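Local coordinates for protein methylthioribose-1-phosphate isomerase (Saccharomyces cerevisiae, PDB 1W2W) that catalyses the interconversion of 5-methylthioribose 1-phosphate and 5-methylthioribulose 1-phosphate in methionine salvage, this chain being the N-terminal part of the enzyme, at residues Q49-P54 / T179-G184; L3-F8 / L21-L26. One frame throughout, in Å; residues are numbered along the deposited sequence.

Interaction 1: Q49-P54 / T179-G184. With SO4 (sulfate ion), chain I.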
loop_
_atom_site.group_PDB
_atom_site.type_symbol
_atom_site.label_atom_id
_atom_site.label_comp_id
_atom_site.label_asym_id
_atom_site.label_seq_id
_atom_site.Cartn_x
_atom_site.Cartn_y
_atom_site.Cartn_z
ATOM N N GLN A 49 -10.191 10.040 -14.876
ATOM C CA GLN A 49 -11.395 10.608 -14.308
ATOM C C GLN A 49 -12.539 9.616 -14.444
ATOM O O GLN A 49 -13.371 9.521 -13.551
ATOM C CB GLN A 49 -11.766 11.919 -14.992
ATOM C CG GLN A 49 -10.822 13.057 -14.659
ATOM C CD GLN A 49 -11.132 14.280 -15.487
ATOM O OE1 GLN A 49 -10.968 14.250 -16.703
ATOM N NE2 GLN A 49 -11.591 15.349 -14.841
ATOM N N VAL A 50 -12.567 8.882 -15.552
ATOM C CA VAL A 50 -13.342 7.645 -15.633
ATOM C C VAL A 50 -12.322 6.516 -15.678
ATOM O O VAL A 50 -11.336 6.586 -16.423
ATOM C CB VAL A 50 -14.185 7.595 -16.934
ATOM C CG1 VAL A 50 -14.932 6.269 -17.037
ATOM C CG2 VAL A 50 -15.178 8.753 -16.991
ATOM N N ARG A 51 -12.540 5.466 -14.889
ATOM C CA ARG A 51 -11.687 4.293 -15.007
ATOM C C ARG A 51 -12.489 3.059 -14.634
ATOM O O ARG A 51 -13.682 3.161 -14.331
ATOM C CB ARG A 51 -10.401 4.430 -14.177
ATOM C CG ARG A 51 -10.539 5.193 -12.846
ATOM C CD ARG A 51 -11.537 4.561 -11.878
ATOM N NE ARG A 51 -11.236 3.145 -11.671
ATOM C CZ ARG A 51 -12.084 2.242 -11.190
ATOM N NH1 ARG A 51 -13.315 2.591 -10.845
ATOM N NH2 ARG A 51 -11.690 0.975 -11.051
ATOM N N GLY A 52 -11.861 1.894 -14.682
ATOM C CA GLY A 52 -12.637 0.666 -14.680
ATOM C C GLY A 52 -12.855 0.188 -16.101
ATOM O O GLY A 52 -13.347 0.936 -16.947
ATOM N N ALA A 53 -12.487 -1.060 -16.376
ATOM C CA ALA A 53 -12.420 -1.490 -17.775
ATOM C C ALA A 53 -13.711 -1.265 -18.581
ATOM O O ALA A 53 -13.665 -0.659 -19.661
ATOM C CB ALA A 53 -11.955 -2.943 -17.890
ATOM N N PRO A 54 -14.853 -1.755 -18.097
ATOM C CA PRO A 54 -16.101 -1.532 -18.829
ATOM C C PRO A 54 -16.524 -0.072 -18.867
ATOM O O PRO A 54 -16.991 0.364 -19.919
ATOM C CB PRO A 54 -17.122 -2.410 -18.092
ATOM C CG PRO A 54 -16.252 -3.414 -17.322
ATOM C CD PRO A 54 -15.065 -2.578 -16.889
ATOM N N THR A 179 -11.088 -8.428 -1.622
ATOM C CA THR A 179 -11.170 -7.919 -2.993
ATOM C C THR A 179 -10.143 -6.800 -3.220
ATOM O O THR A 179 -9.558 -6.305 -2.271
ATOM C CB THR A 179 -12.627 -7.496 -3.341
ATOM O OG1 THR A 179 -12.767 -7.327 -4.769
ATOM C CG2 THR A 179 -13.019 -6.139 -2.723
ATOM N N ILE A 180 -9.920 -6.424 -4.477
ATOM C CA ILE A 180 -8.889 -5.442 -4.815
ATOM C C ILE A 180 -9.481 -4.485 -5.841
ATOM O O ILE A 180 -10.391 -4.855 -6.598
ATOM C CB ILE A 180 -7.637 -6.152 -5.412
ATOM C CG1 ILE A 180 -6.432 -5.199 -5.523
ATOM C CG2 ILE A 180 -7.970 -6.807 -6.761
ATOM C CD1 ILE A 180 -5.121 -5.915 -5.946
ATOM N N CYS A 181 -8.963 -3.262 -5.850
ATOM C CA CYS A 181 -9.327 -2.250 -6.843
ATOM C C CYS A 181 -10.787 -1.833 -6.663
ATOM O O CYS A 181 -11.344 -1.942 -5.560
ATOM C CB CYS A 181 -9.073 -2.734 -8.276
ATOM S SG CYS A 181 -8.783 -1.375 -9.458
ATOM N N ASN A 182 -11.385 -1.353 -7.748
ATOM C CA ASN A 182 -12.806 -1.036 -7.748
ATOM C C ASN A 182 -13.462 -1.682 -8.964
ATOM O O ASN A 182 -13.072 -1.431 -10.116
ATOM C CB ASN A 182 -13.072 0.478 -7.706
ATOM C CG ASN A 182 -14.559 0.796 -7.858
ATOM O OD1 ASN A 182 -15.032 1.109 -8.958
ATOM N ND2 ASN A 182 -15.306 0.676 -6.767
ATOM N N THR A 183 -14.460 -2.514 -8.691
ATOM C CA THR A 183 -15.143 -3.253 -9.744
ATOM C C THR A 183 -16.655 -3.118 -9.606
ATOM O O THR A 183 -17.401 -3.999 -10.045
ATOM C CB THR A 183 -14.760 -4.734 -9.695
ATOM O OG1 THR A 183 -15.071 -5.263 -8.396
ATOM C CG2 THR A 183 -13.245 -4.903 -9.858
ATOM N N GLY A 184 -17.104 -2.019 -9.007
ATOM C CA GLY A 184 -18.514 -1.882 -8.674
ATOM C C GLY A 184 -19.271 -1.038 -9.691
ATOM O O GLY A 184 -18.977 -1.059 -10.883
HETATM S S SO4 I . -8.351 1.020 -13.581
HETATM O O1 SO4 I . -9.045 1.444 -14.802
HETATM O O2 SO4 I . -6.923 1.300 -13.744
HETATM O O3 SO4 I . -8.844 1.783 -12.450
HETATM O O4 SO4 I . -8.547 -0.413 -13.401
#

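Interaction 2: L3-F8 / L21-L26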
loop_
_atom_site.group_PDB
_atom_site.type_symbol
_atom_site.label_atom_id
_atom_site.label_comp_id
_atom_site.label_asym_id
_atom_site.label_seq_id
_atom_site.Cartn_x
_atom_site.Cartn_y
_atom_site.Cartn_z
ATOM N N LEU A 3 -23.370 6.550 -6.928
ATOM C CA LEU A 3 -22.439 5.493 -7.319
ATOM C C LEU A 3 -22.340 5.294 -8.828
ATOM O O LEU A 3 -21.616 4.412 -9.287
ATOM C CB LEU A 3 -22.815 4.159 -6.661
ATOM C CG LEU A 3 -22.726 4.046 -5.142
ATOM C CD1 LEU A 3 -22.736 2.580 -4.735
ATOM C CD2 LEU A 3 -21.490 4.736 -4.599
ATOM N N GLU A 4 -23.064 6.108 -9.588
ATOM C CA GLU A 4 -23.164 5.929 -11.029
ATOM C C GLU A 4 -21.998 6.649 -11.716
ATOM O O GLU A 4 -21.945 7.872 -11.730
ATOM C CB GLU A 4 -24.525 6.427 -11.543
ATOM C CG GLU A 4 -24.703 6.312 -13.053
ATOM C CD GLU A 4 -26.147 6.396 -13.545
ATOM O OE1 GLU A 4 -26.969 7.154 -12.972
ATOM O OE2 GLU A 4 -26.460 5.693 -14.533
ATOM N N ALA A 5 -21.058 5.888 -12.274
ATOM C CA ALA A 5 -19.882 6.483 -12.913
ATOM C C ALA A 5 -20.268 7.308 -14.127
ATOM O O ALA A 5 -19.655 8.340 -14.407
ATOM C CB ALA A 5 -18.884 5.411 -13.320
ATOM N N ILE A 6 -21.284 6.851 -14.846
ATOM C CA ILE A 6 -21.636 7.452 -16.129
ATOM C C ILE A 6 -23.125 7.730 -16.136
ATOM O O ILE A 6 -23.924 6.819 -15.929
ATOM C CB ILE A 6 -21.241 6.499 -17.283
ATOM C CG1 ILE A 6 -19.715 6.329 -17.319
ATOM C CG2 ILE A 6 -21.758 7.025 -18.635
ATOM C CD1 ILE A 6 -19.264 5.100 -18.102
ATOM N N VAL A 7 -23.495 8.987 -16.356
ATOM C CA VAL A 7 -24.908 9.334 -16.388
ATOM C C VAL A 7 -25.277 9.610 -17.839
ATOM O O VAL A 7 -24.876 10.635 -18.406
ATOM C CB VAL A 7 -25.228 10.533 -15.496
ATOM C CG1 VAL A 7 -26.730 10.842 -15.545
ATOM C CG2 VAL A 7 -24.807 10.233 -14.046
ATOM N N PHE A 8 -26.049 8.681 -18.395
ATOM C CA PHE A 8 -26.405 8.645 -19.814
ATOM C C PHE A 8 -27.906 8.881 -19.943
ATOM O O PHE A 8 -28.701 7.997 -19.633
ATOM C CB PHE A 8 -26.033 7.262 -20.378
ATOM C CG PHE A 8 -26.509 7.022 -21.781
ATOM C CD1 PHE A 8 -26.569 8.059 -22.699
ATOM C CD2 PHE A 8 -26.894 5.747 -22.188
ATOM C CE1 PHE A 8 -27.014 7.829 -24.000
ATOM C CE2 PHE A 8 -27.329 5.508 -23.477
ATOM C CZ PHE A 8 -27.391 6.551 -24.389
ATOM N N LEU A 21 -18.826 11.003 -13.496
ATOM C CA LEU A 21 -18.277 11.404 -12.209
ATOM C C LEU A 21 -16.772 11.514 -12.349
ATOM O O LEU A 21 -16.152 10.654 -12.959
ATOM C CB LEU A 21 -18.581 10.339 -11.160
ATOM C CG LEU A 21 -19.886 10.434 -10.379
ATOM C CD1 LEU A 21 -19.892 9.325 -9.347
ATOM C CD2 LEU A 21 -20.032 11.803 -9.726
ATOM N N ASP A 22 -16.181 12.549 -11.763
ATOM C CA ASP A 22 -14.724 12.618 -11.723
ATOM C C ASP A 22 -14.213 11.727 -10.590
ATOM O O ASP A 22 -14.232 12.107 -9.403
ATOM C CB ASP A 22 -14.271 14.057 -11.501
ATOM C CG ASP A 22 -12.780 14.220 -11.670
ATOM O OD1 ASP A 22 -12.053 13.204 -11.534
ATOM O OD2 ASP A 22 -12.254 15.321 -11.955
ATOM N N GLN A 23 -13.751 10.532 -10.946
ATOM C CA GLN A 23 -13.398 9.574 -9.906
ATOM C C GLN A 23 -12.094 9.897 -9.204
ATOM O O GLN A 23 -11.766 9.267 -8.194
ATOM C CB GLN A 23 -13.377 8.158 -10.465
ATOM C CG GLN A 23 -14.745 7.719 -10.989
ATOM C CD GLN A 23 -14.748 6.265 -11.402
ATOM O OE1 GLN A 23 -14.268 5.406 -10.664
ATOM N NE2 GLN A 23 -15.275 5.983 -12.591
ATOM N N LEU A 24 -11.350 10.865 -9.727
ATOM C CA LEU A 24 -10.158 11.331 -9.039
ATOM C C LEU A 24 -10.539 12.036 -7.737
ATOM O O LEU A 24 -9.737 12.067 -6.811
ATOM C CB LEU A 24 -9.336 12.292 -9.912
ATOM C CG LEU A 24 -8.739 11.788 -11.231
ATOM C CD1 LEU A 24 -8.157 12.990 -11.958
ATOM C CD2 LEU A 24 -7.644 10.750 -10.984
ATOM N N LEU A 25 -11.749 12.597 -7.680
ATOM C CA LEU A 25 -12.168 13.485 -6.597
ATOM C C LEU A 25 -13.051 12.814 -5.535
ATOM O O LEU A 25 -13.318 13.399 -4.476
ATOM C CB LEU A 25 -12.874 14.715 -7.181
ATOM C CG LEU A 25 -12.070 15.463 -8.254
ATOM C CD1 LEU A 25 -12.842 16.693 -8.728
ATOM C CD2 LEU A 25 -10.690 15.859 -7.734
ATOM N N LEU A 26 -13.495 11.584 -5.812
ATOM C CA LEU A 26 -14.313 10.839 -4.862
ATOM C C LEU A 26 -13.450 10.400 -3.673
ATOM O O LEU A 26 -12.227 10.329 -3.799
ATOM C CB LEU A 26 -14.939 9.617 -5.545
ATOM C CG LEU A 26 -15.994 9.864 -6.641
ATOM C CD1 LEU A 26 -16.280 8.574 -7.431
ATOM C CD2 LEU A 26 -17.281 10.369 -6.026
HETATM O O HOH W 1 -16.867 8.125 -13.976
#

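Interaction 1: Q49-P54 / T179-G184
Atom NH2 of Arg51 serves two acceptors at once, the backbone O of Asn182 at 2.9 Å and, more loosely, O3 of a bound sulfate at 3.3 Å. Both lie at the edge of the guanidinium, in its plane, where its N-H bonds point. Next to NH2, NH1 of Arg51 donates to the side-chain OD1 of Asn182 at 3.0 Å, so that the arginine holds this one residue end-on by its main chain and its amide together. The second bond is less well aligned: the two flat groups stand 64° apart, and OD1 sits somewhat out of the guanidinium plane. NE of Arg51 adds a nearly straight bond of 2.9 Å to the same sulfate O3. Bends at chi2 and chi3 (60° and 53°) curl the chain back beside the sulfate instead of letting it run straight past. Asparagine suits its place because OD1 accepts from Arg51 while ND2 is turned to acidic and polar side chains of another protein chain.

Gly52 adds its backbone N-H, 2.9 Å from sulfate O1, at the N-cap of helix 53-73. Its backbone twist would force any CB against the preceding carbonyl, which explains the glycine. Arg106 of another chain also binds the anion. A leucine in place of Arg51 would probably leave Asn182 O and OD1 without these donors and the sulfate with a weaker hold.

SG of Cys181, predicted to be a transition-state stabiliser, lies 4.1 Å from NH2 of Arg51. The sulfate probably came from the crystallisation liquor, but an anion held by arginines and a helix N-terminus next to that cysteine is consistent with a site for the substrate's phosphate.

Interaction 2: L3-F8 / L21-L26
Leu21 and Ala5 are paired through their backbones where the antiparallel pairing of strands 6-9 and 17-21, part of a three-stranded sheet, runs out. Leu21 directs its CB toward 3-8 and passes alongside the backbone there, its CD1 3.5 Å from Glu4 O. With CG beside the backbone N (chi1 -89°), the branched end leans over this peptide, and Leu21 also packs on Thr30 and Leu186; a bulky apolar chain suits such a buried spot. Ala5 has only a methyl to offer, and its CB lies 3.7 Å from NE2 of Gln23. A small residue fits here, since the amide of Gln23 comes in beside it.

Gln23 likewise aims toward 3-8 and stays extended beyond CG, which carries its amide to the methyl of Ala5. The amide uses both ends: OE1 accepts from NH1 of Arg51, its strongest polar partner, whereas NE2 donates to a water at 3.0 Å and weakly to Leu186 O.

The backbones meet through one direct bond, Leu21 N to Ala5 O, 2.9 Å long. Ala5 has helical backbone angles, so its own N-H is turned from Leu21 and the return bond to Leu21 O is not made. The water bridges instead, donating to Ala5 O and to Leu21 O, and thus ties both carbonyls to the glutamine amide. Farther along 3-8, Ile6 points away from 21-26 and packs on Ala55, Ile58 and Leu62 of helix 53-73, joining the sheet to that helix.

Beyond Leu21 the chain leaves the strand in an Asx turn, where OD1 of Asp22 takes the N-H of Leu24 at 3.0 Å on the anti side of the carboxylate, 27° out of its plane.

Interaction 2 closes before interaction 1 opens along the chain, yet their centres are only about 11 Å apart. Interaction 2 lies where the small antiparallel sheet gives way to a loop; interaction 1 joins the start of helix 53-73 to the loop after strand 174-179. The segments 21-26 and 49-54 touch directly: Gln49 O lies 2.8 Å from Gln23 N, and Gln49 NE2 probably bonds to Asp22 OD2. Arg51 and Gln23 link the two further, so that the turn at 21-26 forms a second shell behind the arginine. The sheet is thereby fastened to the anion site, which takes in residues of another chain as well.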